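Local coordinates for protein alpha-glucosidase (Pseudoalteromonas sp. K8, PDB 5HQA) that probably hydrolyses alpha-glucosidic bonds as a glycoside hydrolase of family 97, with a calcium ion in its active site, at residues L197-R200 against V204-A207; T315-D320 against D326-T331; L478-M483 against G562-F567; L602-N607 against I656-L661. All coordinates share one frame; numbering follows the deposited sequence.

Overall arrangement
The four contacts are spread over the three parts of the chain, and none touches another. Interactions 1, 2 and 3 are partly buried; interaction 4 is buried. Interaction 1 is a hairpin of the N-terminal beta domain, held mainly by backbone hydrogen bonds, with a water-bridged pair of polar side chains on one side. Interaction 2 lies in one long loop of the catalytic barrel and sets an aromatic residue of the glycan pocket; it lies about 41 Å from interaction 1, centre to centre. Interactions 3 and 4 both reach the C-terminal antiparallel sheet. Interaction 3 joins that domain to the catalytic part beside a magnesium site. Interaction 4 is wholly apolar between its segments.

Interaction 1: L197-R200 against V204-A207; sequences LNQR and VFQA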
loop_
_atom_site.group_PDB
_atom_site.type_symbol
_atom_site.label_atom_id
_atom_site.label_comp_id
_atom_site.label_asym_id
_atom_site.label_seq_id
_atom_site.Cartn_x
_atom_site.Cartn_y
_atom_site.Cartn_z
ATOM N N LEU A 197 -7.018 -13.364 -7.883
ATOM C CA LEU A 197 -6.981 -14.804 -7.639
ATOM C C LEU A 197 -8.389 -15.377 -7.708
ATOM O O LEU A 197 -9.288 -14.918 -7.001
ATOM C CB LEU A 197 -6.346 -15.133 -6.287
ATOM C CG LEU A 197 -4.876 -14.719 -6.182
ATOM C CD1 LEU A 197 -4.320 -15.036 -4.796
ATOM C CD2 LEU A 197 -4.058 -15.388 -7.291
ATOM N N ASN A 198 -8.565 -16.406 -8.533
ATOM C CA ASN A 198 -9.872 -16.985 -8.825
ATOM C C ASN A 198 -9.830 -18.436 -8.366
ATOM O O ASN A 198 -9.109 -19.248 -8.950
ATOM C CB ASN A 198 -10.156 -16.870 -10.325
ATOM C CG ASN A 198 -11.525 -17.391 -10.725
ATOM O OD1 ASN A 198 -12.153 -18.175 -10.018
ATOM N ND2 ASN A 198 -11.979 -16.966 -11.897
ATOM N N GLN A 199 -10.578 -18.769 -7.316
ATOM C CA GLN A 199 -10.547 -20.132 -6.804
ATOM C C GLN A 199 -11.327 -21.043 -7.748
ATOM O O GLN A 199 -12.526 -20.836 -7.976
ATOM C CB GLN A 199 -11.110 -20.204 -5.385
ATOM C CG GLN A 199 -10.812 -21.557 -4.745
ATOM C CD GLN A 199 -11.170 -21.649 -3.270
ATOM O OE1 GLN A 199 -11.088 -22.729 -2.686
ATOM N NE2 GLN A 199 -11.555 -20.525 -2.657
ATOM N N ARG A 200 -10.645 -22.046 -8.306
ATOM C CA ARG A 200 -11.277 -22.950 -9.258
ATOM C C ARG A 200 -11.742 -24.199 -8.518
ATOM O O ARG A 200 -12.680 -24.122 -7.716
ATOM C CB ARG A 200 -10.307 -23.251 -10.406
ATOM C CG ARG A 200 -9.763 -21.974 -11.084
ATOM C CD ARG A 200 -10.871 -20.936 -11.382
ATOM N NE ARG A 200 -11.910 -21.489 -12.252
ATOM C CZ ARG A 200 -13.180 -21.094 -12.258
ATOM N NH1 ARG A 200 -13.596 -20.143 -11.429
ATOM N NH2 ARG A 200 -14.044 -21.675 -13.081
ATOM N N VAL A 204 -7.611 -24.290 -5.238
ATOM C CA VAL A 204 -6.759 -24.037 -6.398
ATOM C C VAL A 204 -7.035 -22.612 -6.866
ATOM O O VAL A 204 -8.023 -22.352 -7.564
ATOM C CB VAL A 204 -7.001 -25.049 -7.521
ATOM C CG1 VAL A 204 -6.043 -24.769 -8.679
ATOM C CG2 VAL A 204 -6.847 -26.477 -7.005
ATOM N N PHE A 205 -6.155 -21.679 -6.507
ATOM C CA PHE A 205 -6.323 -20.289 -6.916
ATOM C C PHE A 205 -5.596 -20.060 -8.235
ATOM O O PHE A 205 -4.369 -20.199 -8.310
ATOM C CB PHE A 205 -5.826 -19.352 -5.820
ATOM C CG PHE A 205 -6.673 -19.405 -4.592
ATOM C CD1 PHE A 205 -6.418 -20.343 -3.597
ATOM C CD2 PHE A 205 -7.773 -18.568 -4.459
ATOM C CE1 PHE A 205 -7.227 -20.416 -2.465
ATOM C CE2 PHE A 205 -8.591 -18.632 -3.334
ATOM C CZ PHE A 205 -8.320 -19.560 -2.334
ATOM N N GLN A 206 -6.352 -19.729 -9.278
ATOM C CA GLN A 206 -5.782 -19.505 -10.597
ATOM C C GLN A 206 -5.624 -18.010 -10.842
ATOM O O GLN A 206 -6.496 -17.219 -10.470
ATOM C CB GLN A 206 -6.674 -20.125 -11.672
ATOM C CG GLN A 206 -6.074 -20.176 -13.067
ATOM C CD GLN A 206 -7.090 -20.716 -14.061
ATOM O OE1 GLN A 206 -8.217 -20.219 -14.136
ATOM N NE2 GLN A 206 -6.714 -21.740 -14.807
ATOM N N ALA A 207 -4.494 -17.627 -11.444
ATOM C CA ALA A 207 -4.303 -16.246 -11.872
ATOM C C ALA A 207 -5.440 -15.827 -12.794
ATOM O O ALA A 207 -5.799 -16.546 -13.735
ATOM C CB ALA A 207 -2.958 -16.083 -12.588
HETATM O O HOH W 1 -10.411 -21.846 -14.774
#
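Asn-198 and Gln-206 form a hydrogen-bonded antiparallel pair, and each backbone both gives and takes a bond. Asn-198 N donates to Gln-206 O at 2.9 Å. Gln-206 N returns a nearly straight bond to Asn-198 O at 2.8 Å. Near the turn, Arg-200 N donates to Val-204 O at 2.7 Å, which joins the two arms of the beta hairpin in the N-terminal domain.

The side chains of Asn-198 and Gln-206 share one face, and Arg-200 reaches in from the turn. Two kinks in the Arg-200 chain (chi2 -46°, chi3 -59°) turn its guanidinium back toward the Asn-198 side chain. NH1 donates to Asn-198 OD1 at 2.8 Å, and the acceptor lies in the guanidinium plane. The planes of the guanidinium and the Gln-206 amide are only 8° apart. A water links them: it donates to Gln-206 OE1 and takes a weak bond from Arg-200 NE. Asn-198 ND2 donates to Asp-208.

The other face is mostly apolar. Gln-199 CG sits over one face of the Phe-205 ring, 4.1 Å from its centroid, a CH-pi contact. Leu-197 CB touches Phe-205 CD2 at 4.1 Å. Gln-199 OE1 accepts from Gly-203 N, and NE2 donates to Leu-162 O and Ala-165 O. Thus on one face a water serves Gln-206 OE1; on the other the Gln-199 amide, beside the buried Phe-205, has protein partners at both ends.

Interaction 2: T315-D320 against D326-T331; sequences TGWDGD and DVFSFT
Phe-328 points its ring edge at the indole face of Trp-317 in an edge-to-face pair. The Phe-328 ring and the five-membered ring have centroids 4.8 Å apart and planes at 61°. Phe-328 CE1 does the touching, 3.7 Å from Trp-317 CE2. Trp-317 CG lies in the plane of the Phe-328 ring. The same CE1 meets Gly-316 O at 3.4 Å. Gly-316 suits this place, since a side chain here would run into Phe-328 CD1.

Both segments belong to one long loop after strand 307-310 of the catalytic TIM barrel, and Trp-317 lines the glycan pocket, where it touches the bound acarbose unit. Asn-314 OD1 accepts from Trp-317 NE1 and so helps fix the indole. Without the indole, as with an alanine here, Phe-328 would probably lose the face it rests on, a gap would open beside the sugar, and Asn-314 OD1 would be left without its indole donor.

The backbones join beside the rings. Ser-329 N donates to Thr-315 O at 3.1 Å. Thr-315 OG1 stands between its backbone N and carbonyl carbon (chi1 65°). There it meets Ser-329 CB at 3.5 Å and a water that donates to Val-327 O. Ser-329 OG accepts from Thr-331 N, an ST turn, and also bonds to Gln-332 N.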
loop_
_atom_site.group_PDB
_atom_site.type_symbol
_atom_site.label_atom_id
_atom_site.label_comp_id
_atom_site.label_asym_id
_atom_site.label_seq_id
_atom_site.Cartn_x
_atom_site.Cartn_y
_atom_site.Cartn_z
ATOM N N THR A 315 -11.146 24.455 -11.233
ATOM C CA THR A 315 -12.522 24.454 -11.713
ATOM C C THR A 315 -12.947 23.056 -12.165
ATOM O O THR A 315 -12.147 22.259 -12.674
ATOM C CB THR A 315 -12.705 25.463 -12.848
ATOM O OG1 THR A 315 -11.926 25.069 -13.983
ATOM C CG2 THR A 315 -12.276 26.849 -12.397
ATOM N N GLY A 316 -14.226 22.754 -11.939
ATOM C CA GLY A 316 -14.786 21.482 -12.345
ATOM C C GLY A 316 -15.501 20.732 -11.239
ATOM O O GLY A 316 -16.143 19.710 -11.500
ATOM N N TRP A 317 -15.404 21.216 -10.000
ATOM C CA TRP A 317 -16.032 20.526 -8.881
ATOM C C TRP A 317 -17.492 20.904 -8.680
ATOM O O TRP A 317 -18.188 20.218 -7.925
ATOM C CB TRP A 317 -15.276 20.800 -7.573
ATOM C CG TRP A 317 -13.887 20.213 -7.524
ATOM C CD1 TRP A 317 -12.742 20.789 -7.992
ATOM C CD2 TRP A 317 -13.501 18.947 -6.972
ATOM N NE1 TRP A 317 -11.668 19.963 -7.769
ATOM C CE2 TRP A 317 -12.104 18.827 -7.140
ATOM C CE3 TRP A 317 -14.199 17.905 -6.348
ATOM C CZ2 TRP A 317 -11.388 17.704 -6.710
ATOM C CZ3 TRP A 317 -13.481 16.780 -5.918
ATOM C CH2 TRP A 317 -12.091 16.692 -6.107
ATOM N N ASP A 318 -17.974 21.972 -9.312
ATOM C CA ASP A 318 -19.334 22.417 -9.036
ATOM C C ASP A 318 -20.352 21.378 -9.482
ATOM O O ASP A 318 -20.214 20.758 -10.541
ATOM C CB ASP A 318 -19.618 23.741 -9.732
ATOM C CG ASP A 318 -18.907 24.899 -9.079
ATOM O OD1 ASP A 318 -17.912 24.669 -8.368
ATOM O OD2 ASP A 318 -19.341 26.044 -9.287
ATOM N N GLY A 319 -21.394 21.210 -8.669
ATOM C CA GLY A 319 -22.466 20.289 -8.975
ATOM C C GLY A 319 -22.265 18.969 -8.273
ATOM O O GLY A 319 -22.196 18.916 -7.041
ATOM N N ASP A 320 -22.145 17.896 -9.046
ATOM C CA ASP A 320 -21.866 16.568 -8.510
ATOM C C ASP A 320 -20.525 16.136 -9.099
ATOM O O ASP A 320 -20.471 15.635 -10.227
ATOM C CB ASP A 320 -22.990 15.596 -8.857
ATOM C CG ASP A 320 -22.927 14.315 -8.041
ATOM O OD1 ASP A 320 -21.846 14.011 -7.484
ATOM O OD2 ASP A 320 -23.959 13.610 -7.963
ATOM N N ASP A 326 -15.136 14.785 -17.215
ATOM C CA ASP A 326 -14.878 15.395 -18.516
ATOM C C ASP A 326 -14.472 16.859 -18.417
ATOM O O ASP A 326 -13.848 17.372 -19.352
ATOM C CB ASP A 326 -16.113 15.319 -19.424
ATOM C CG ASP A 326 -16.502 13.898 -19.799
ATOM O OD1 ASP A 326 -15.805 12.923 -19.417
ATOM O OD2 ASP A 326 -17.526 13.764 -20.500
ATOM N N VAL A 327 -14.832 17.558 -17.340
ATOM C CA VAL A 327 -14.740 19.018 -17.323
ATOM C C VAL A 327 -13.707 19.563 -16.350
ATOM O O VAL A 327 -13.498 20.786 -16.333
ATOM C CB VAL A 327 -16.109 19.667 -17.037
ATOM C CG1 VAL A 327 -17.086 19.313 -18.143
ATOM C CG2 VAL A 327 -16.637 19.238 -15.675
ATOM N N PHE A 328 -13.069 18.721 -15.536
ATOM C CA PHE A 328 -12.004 19.201 -14.660
ATOM C C PHE A 328 -10.921 19.902 -15.470
ATOM O O PHE A 328 -10.460 19.385 -16.493
ATOM C CB PHE A 328 -11.380 18.034 -13.891
ATOM C CG PHE A 328 -12.157 17.606 -12.689
ATOM C CD1 PHE A 328 -12.525 18.527 -11.719
ATOM C CD2 PHE A 328 -12.510 16.276 -12.520
ATOM C CE1 PHE A 328 -13.237 18.129 -10.592
ATOM C CE2 PHE A 328 -13.222 15.865 -11.403
ATOM C CZ PHE A 328 -13.590 16.794 -10.435
ATOM N N SER A 329 -10.523 21.086 -15.014
ATOM C CA SER A 329 -9.297 21.724 -15.472
ATOM C C SER A 329 -8.198 21.449 -14.458
ATOM O O SER A 329 -8.427 21.517 -13.245
ATOM C CB SER A 329 -9.479 23.236 -15.635
ATOM O OG SER A 329 -8.237 23.875 -15.895
ATOM N N PHE A 330 -7.005 21.130 -14.947
ATOM C CA PHE A 330 -5.875 20.910 -14.058
ATOM C C PHE A 330 -4.877 22.053 -14.109
ATOM O O PHE A 330 -3.771 21.929 -13.576
ATOM C CB PHE A 330 -5.227 19.563 -14.376
ATOM C CG PHE A 330 -6.187 18.412 -14.210
ATOM C CD1 PHE A 330 -6.485 17.922 -12.945
ATOM C CD2 PHE A 330 -6.838 17.865 -15.307
ATOM C CE1 PHE A 330 -7.387 16.888 -12.777
ATOM C CE2 PHE A 330 -7.744 16.818 -15.148
ATOM C CZ PHE A 330 -8.019 16.332 -13.880
ATOM N N THR A 331 -5.263 23.179 -14.703
ATOM C CA THR A 331 -4.451 24.388 -14.684
ATOM C C THR A 331 -5.190 25.620 -14.196
ATOM O O THR A 331 -4.527 26.587 -13.804
ATOM C CB THR A 331 -3.898 24.699 -16.085
ATOM O OG1 THR A 331 -4.982 24.714 -17.025
ATOM C CG2 THR A 331 -2.873 23.663 -16.512
HETATM O O HOH W 2 -13.388 23.329 -15.518
#

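Interaction 3: L478-M483 against G562-F567; sequences LAFTRM and GAVGDF. With MG (magnesium ion), chain F.
The Phe-480 ring has Val-564 N over one face, offset toward the rim, and Phe-567 O at its edge, in the ring plane. Phe-480 CE2 comes within 3.6 Å of Phe-567 O and 3.7 Å of Ala-563 O. At the root of the ring, Phe-480 CB meets Val-564 CG2 at 3.6 Å. The two side chains lie alongside one another and run antiparallel. The Phe-567 ring carries Gly-562 CA and Ala-563 N over one face. Gly-562 also lies at the far end of Phe-480, where a side chain would collide with CZ.

Ala-563 O accepts from both Asp-566 N and Phe-567 N, a classic beta bulge where strand 554-563 turns into strand 567-574. Just there a magnesium ion is bound by Gly-565 O at 2.0 Å and Asp-566 OD1 at 2.1 Å. Asp-592 and three waters complete six ligands.

Phe-480 follows the barrel chain's helix 474-478, and it also packs on Ala-237, Val-241 and Ile-568. Trimming this ring to the methyl of an alanine is likely to open a gap beside Val-564 and leave Phe-567 O without the ring edge it meets. No hydrogen bond crosses between 478-483 and 562-567. The two segments therefore meet by van der Waals packing and by the ring edge meeting Phe-567 O, with Ala-563 O nearby, while the magnesium ion takes Gly-565 O and Asp-566 OD1 just beyond.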
loop_
_atom_site.group_PDB
_atom_site.type_symbol
_atom_site.label_atom_id
_atom_site.label_comp_id
_atom_site.label_asym_id
_atom_site.label_seq_id
_atom_site.Cartn_x
_atom_site.Cartn_y
_atom_site.Cartn_z
ATOM N N LEU A 478 -5.701 -4.564 7.950
ATOM C CA LEU A 478 -4.803 -3.898 7.008
ATOM C C LEU A 478 -3.358 -4.308 7.224
ATOM O O LEU A 478 -2.617 -4.541 6.260
ATOM C CB LEU A 478 -4.917 -2.372 7.145
ATOM C CG LEU A 478 -6.212 -1.705 6.667
ATOM C CD1 LEU A 478 -6.156 -0.197 6.970
ATOM C CD2 LEU A 478 -6.448 -1.951 5.178
ATOM N N ALA A 479 -2.940 -4.399 8.488
ATOM C CA ALA A 479 -1.528 -4.611 8.799
ATOM C C ALA A 479 -0.987 -5.909 8.212
ATOM O O ALA A 479 0.219 -6.014 7.972
ATOM C CB ALA A 479 -1.312 -4.603 10.313
ATOM N N PHE A 480 -1.842 -6.908 7.987
ATOM C CA PHE A 480 -1.390 -8.203 7.487
ATOM C C PHE A 480 -1.923 -8.498 6.091
ATOM O O PHE A 480 -1.790 -9.629 5.598
ATOM C CB PHE A 480 -1.792 -9.321 8.455
ATOM C CG PHE A 480 -1.238 -9.149 9.844
ATOM C CD1 PHE A 480 0.032 -9.616 10.161
ATOM C CD2 PHE A 480 -1.990 -8.522 10.836
ATOM C CE1 PHE A 480 0.549 -9.455 11.433
ATOM C CE2 PHE A 480 -1.485 -8.357 12.120
ATOM C CZ PHE A 480 -0.215 -8.828 12.423
ATOM N N THR A 481 -2.527 -7.511 5.445
ATOM C CA THR A 481 -3.022 -7.692 4.095
ATOM C C THR A 481 -2.522 -6.534 3.239
ATOM O O THR A 481 -1.419 -6.597 2.687
ATOM C CB THR A 481 -4.556 -7.786 4.104
ATOM O OG1 THR A 481 -5.110 -6.623 4.737
ATOM C CG2 THR A 481 -5.024 -9.035 4.868
ATOM N N ARG A 482 -3.316 -5.460 3.161
ATOM C CA ARG A 482 -2.950 -4.285 2.371
ATOM C C ARG A 482 -1.536 -3.788 2.680
ATOM O O ARG A 482 -0.783 -3.432 1.765
ATOM C CB ARG A 482 -3.974 -3.173 2.617
ATOM C CG ARG A 482 -3.517 -1.789 2.185
ATOM C CD ARG A 482 -3.368 -1.664 0.663
ATOM N NE ARG A 482 -2.944 -0.305 0.318
ATOM C CZ ARG A 482 -1.695 0.140 0.429
ATOM N NH1 ARG A 482 -1.408 1.399 0.115
ATOM N NH2 ARG A 482 -0.729 -0.676 0.845
ATOM N N MET A 483 -1.151 -3.752 3.962
ATOM C CA MET A 483 0.144 -3.163 4.297
ATOM C C MET A 483 1.316 -4.048 3.883
ATOM O O MET A 483 2.452 -3.560 3.836
ATOM C CB MET A 483 0.230 -2.843 5.793
ATOM C CG MET A 483 -0.791 -1.806 6.269
ATOM S SD MET A 483 -0.915 -0.313 5.241
ATOM C CE MET A 483 0.689 0.433 5.523
ATOM N N GLY A 562 1.618 -9.877 17.004
ATOM C CA GLY A 562 0.360 -9.585 16.348
ATOM C C GLY A 562 -0.330 -10.844 15.889
ATOM O O GLY A 562 0.229 -11.943 15.904
ATOM N N ALA A 563 -1.578 -10.659 15.469
ATOM C CA ALA A 563 -2.393 -11.730 14.911
ATOM C C ALA A 563 -3.388 -11.085 13.964
ATOM O O ALA A 563 -3.960 -10.038 14.286
ATOM C CB ALA A 563 -3.122 -12.521 16.010
ATOM N N VAL A 564 -3.590 -11.700 12.796
ATOM C CA VAL A 564 -4.385 -11.048 11.761
ATOM C C VAL A 564 -5.791 -10.785 12.276
ATOM O O VAL A 564 -6.465 -11.690 12.787
ATOM C CB VAL A 564 -4.426 -11.897 10.482
ATOM C CG1 VAL A 564 -5.182 -11.126 9.382
ATOM C CG2 VAL A 564 -3.018 -12.287 10.044
ATOM N N GLY A 565 -6.250 -9.543 12.130
ATOM C CA GLY A 565 -7.597 -9.202 12.548
ATOM C C GLY A 565 -7.788 -9.092 14.043
ATOM O O GLY A 565 -8.930 -8.956 14.497
ATOM N N ASP A 566 -6.708 -9.162 14.824
ATOM C CA ASP A 566 -6.775 -9.031 16.274
ATOM C C ASP A 566 -5.896 -7.909 16.802
ATOM O O ASP A 566 -6.399 -7.032 17.512
ATOM C CB ASP A 566 -6.393 -10.356 16.957
ATOM C CG ASP A 566 -7.448 -11.432 16.777
ATOM O OD1 ASP A 566 -8.586 -11.102 16.350
ATOM O OD2 ASP A 566 -7.140 -12.610 17.071
ATOM N N PHE A 567 -4.600 -7.900 16.489
ATOM C CA PHE A 567 -3.744 -6.829 17.001
ATOM C C PHE A 567 -2.415 -6.832 16.267
ATOM O O PHE A 567 -2.059 -7.805 15.598
ATOM C CB PHE A 567 -3.498 -6.961 18.514
ATOM C CG PHE A 567 -2.545 -8.070 18.894
ATOM C CD1 PHE A 567 -2.970 -9.400 18.918
ATOM C CD2 PHE A 567 -1.229 -7.783 19.262
ATOM C CE1 PHE A 567 -2.095 -10.430 19.289
ATOM C CE2 PHE A 567 -0.350 -8.799 19.633
ATOM C CZ PHE A 567 -0.781 -10.127 19.644
HETATM MG MG MG F . -10.190 -9.930 15.757
HETATM O O HOH W 3 -11.819 -8.955 15.039
HETATM O O HOH W 4 -11.476 -10.898 17.086
HETATM O O HOH W 5 -10.542 -11.389 14.319
#

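Interaction 4: L602-N607 against I656-L661; sequences LDFLDN and IRFKAL
Phe-658 takes up three side chains of the loop 602-607 in the C-terminal beta domain. Leu-602 CD2 touches Phe-658 CZ at 3.8 Å. Phe-604 CZ meets Phe-658 CE2 at 3.9 Å. Leu-605 CD2 reaches Phe-658 CG at 4.0 Å. The strand 653-660 thus lays one ring against a loop that leads from strand 596-601 to strand 611-618.

The two rings form an offset edge-to-face pair. Phe-604 turns its edge toward the face of Phe-658, with planes at 78° and centroids 5.7 Å apart. Leu-605 runs across Phe-658 at about a right angle and touches its ring near the root. Leu-602 instead meets the far end of the ring through both methyls. Ile-656 CG2, from the same strand, lies over one face of Phe-658.

A type I beta turn from Leu-602 to Leu-605 brings the three residues together. Its Leu-605 N donates to Leu-602 O at 3.0 Å. Within the turn, Phe-604 has CG between its backbone N and carbonyl carbon (chi1 56°), which swings the ring toward Phe-658.

Further out, Trp-585 touches Phe-604, Leu-605 and Phe-658. Val-638 packs against Leu-602, Leu-605 and Phe-658. Phe-611 covers Leu-605 and Phe-658 as well. Just after the turn, Asp-606 forms a salt bridge to Lys-573 and accepts a hydrogen bond from Trp-585. Back at the centre, Phe-658 CE1 lies 4.1 Å from Leu-602 CD1.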
loop_
_atom_site.group_PDB
_atom_site.type_symbol
_atom_site.label_atom_id
_atom_site.label_comp_id
_atom_site.label_asym_id
_atom_site.label_seq_id
_atom_site.Cartn_x
_atom_site.Cartn_y
_atom_site.Cartn_z
ATOM N N LEU A 602 11.369 -4.722 25.812
ATOM C CA LEU A 602 11.987 -3.540 25.226
ATOM C C LEU A 602 13.386 -3.821 24.701
ATOM O O LEU A 602 14.168 -2.881 24.518
ATOM C CB LEU A 602 12.022 -2.393 26.244
ATOM C CG LEU A 602 10.651 -1.902 26.728
ATOM C CD1 LEU A 602 10.800 -0.687 27.642
ATOM C CD2 LEU A 602 9.729 -1.582 25.551
ATOM N N ASP A 603 13.720 -5.087 24.439
ATOM C CA ASP A 603 15.099 -5.363 24.047
ATOM C C ASP A 603 15.420 -4.926 22.617
ATOM O O ASP A 603 16.567 -5.092 22.188
ATOM C CB ASP A 603 15.438 -6.845 24.258
ATOM C CG ASP A 603 14.595 -7.794 23.412
ATOM O OD1 ASP A 603 13.921 -7.367 22.450
ATOM O OD2 ASP A 603 14.622 -9.006 23.714
ATOM N N PHE A 604 14.467 -4.353 21.875
ATOM C CA PHE A 604 14.829 -3.699 20.622
ATOM C C PHE A 604 15.613 -2.412 20.852
ATOM O O PHE A 604 16.326 -1.965 19.948
ATOM C CB PHE A 604 13.581 -3.410 19.775
ATOM C CG PHE A 604 12.536 -2.595 20.480
ATOM C CD1 PHE A 604 12.587 -1.208 20.465
ATOM C CD2 PHE A 604 11.487 -3.219 21.151
ATOM C CE1 PHE A 604 11.617 -0.448 21.116
ATOM C CE2 PHE A 604 10.514 -2.466 21.809
ATOM C CZ PHE A 604 10.576 -1.076 21.785
ATOM N N LEU A 605 15.507 -1.810 22.037
ATOM C CA LEU A 605 16.236 -0.582 22.310
ATOM C C LEU A 605 17.740 -0.834 22.263
ATOM O O LEU A 605 18.221 -1.917 22.608
ATOM C CB LEU A 605 15.846 -0.025 23.680
ATOM C CG LEU A 605 14.393 0.408 23.840
ATOM C CD1 LEU A 605 14.128 0.820 25.289
ATOM C CD2 LEU A 605 14.096 1.542 22.882
ATOM N N ASP A 606 18.484 0.185 21.830
ATOM C CA ASP A 606 19.937 0.080 21.739
ATOM C C ASP A 606 20.534 -0.279 23.091
ATOM O O ASP A 606 20.211 0.334 24.114
ATOM C CB ASP A 606 20.532 1.394 21.236
ATOM C CG ASP A 606 19.944 1.819 19.911
ATOM O OD1 ASP A 606 18.825 2.375 19.908
ATOM O OD2 ASP A 606 20.593 1.580 18.872
ATOM N N ASN A 607 21.406 -1.284 23.091
ATOM C CA ASN A 607 22.020 -1.738 24.330
ATOM C C ASN A 607 22.879 -0.633 24.928
ATOM O O ASN A 607 23.535 0.128 24.209
ATOM C CB ASN A 607 22.861 -2.991 24.076
ATOM C CG ASN A 607 22.018 -4.182 23.667
ATOM O OD1 ASN A 607 20.913 -4.385 24.178
ATOM N ND2 ASN A 607 22.530 -4.976 22.733
ATOM N N ILE A 656 4.171 5.285 21.727
ATOM C CA ILE A 656 5.283 5.583 22.624
ATOM C C ILE A 656 6.412 6.227 21.843
ATOM O O ILE A 656 6.799 5.733 20.779
ATOM C CB ILE A 656 5.806 4.325 23.337
ATOM C CG1 ILE A 656 4.667 3.600 24.048
ATOM C CG2 ILE A 656 6.923 4.701 24.325
ATOM C CD1 ILE A 656 5.119 2.348 24.731
ATOM N N ARG A 657 6.958 7.311 22.383
ATOM C CA ARG A 657 8.241 7.839 21.943
ATOM C C ARG A 657 9.296 7.431 22.965
ATOM O O ARG A 657 9.177 7.763 24.147
ATOM C CB ARG A 657 8.204 9.362 21.799
ATOM C CG ARG A 657 9.575 9.946 21.534
ATOM C CD ARG A 657 9.560 11.454 21.423
ATOM N NE ARG A 657 10.923 11.924 21.184
ATOM C CZ ARG A 657 11.293 13.201 21.208
ATOM N NH1 ARG A 657 10.398 14.146 21.466
ATOM N NH2 ARG A 657 12.561 13.527 20.977
ATOM N N PHE A 658 10.309 6.691 22.521
ATOM C CA PHE A 658 11.452 6.350 23.364
ATOM C C PHE A 658 12.533 7.377 23.065
ATOM O O PHE A 658 13.274 7.249 22.086
ATOM C CB PHE A 658 11.936 4.930 23.095
ATOM C CG PHE A 658 10.940 3.880 23.461
ATOM C CD1 PHE A 658 10.852 3.421 24.768
ATOM C CD2 PHE A 658 10.090 3.350 22.501
ATOM C CE1 PHE A 658 9.929 2.446 25.113
ATOM C CE2 PHE A 658 9.158 2.376 22.836
ATOM C CZ PHE A 658 9.079 1.924 24.143
ATOM N N LYS A 659 12.613 8.406 23.902
ATOM C CA LYS A 659 13.551 9.497 23.669
ATOM C C LYS A 659 14.918 9.101 24.217
ATOM O O LYS A 659 15.075 8.920 25.429
ATOM C CB LYS A 659 13.037 10.773 24.321
ATOM C CG LYS A 659 13.956 11.957 24.188
ATOM C CD LYS A 659 13.385 13.111 25.005
ATOM C CE LYS A 659 14.011 14.429 24.616
ATOM N NZ LYS A 659 13.342 15.546 25.338
ATOM N N ALA A 660 15.904 8.962 23.329
ATOM C CA ALA A 660 17.265 8.674 23.768
ATOM C C ALA A 660 17.777 9.829 24.608
ATOM O O ALA A 660 17.596 10.994 24.247
ATOM C CB ALA A 660 18.185 8.449 22.567
ATOM N N LEU A 661 18.406 9.505 25.734
ATOM C CA LEU A 661 18.956 10.510 26.639
ATOM C C LEU A 661 20.451 10.667 26.399
ATOM O O LEU A 661 21.169 9.669 26.279
ATOM C CB LEU A 661 18.681 10.140 28.098
ATOM C CG LEU A 661 17.186 10.053 28.399
ATOM C CD1 LEU A 661 16.946 9.688 29.845
ATOM C CD2 LEU A 661 16.495 11.366 28.066
#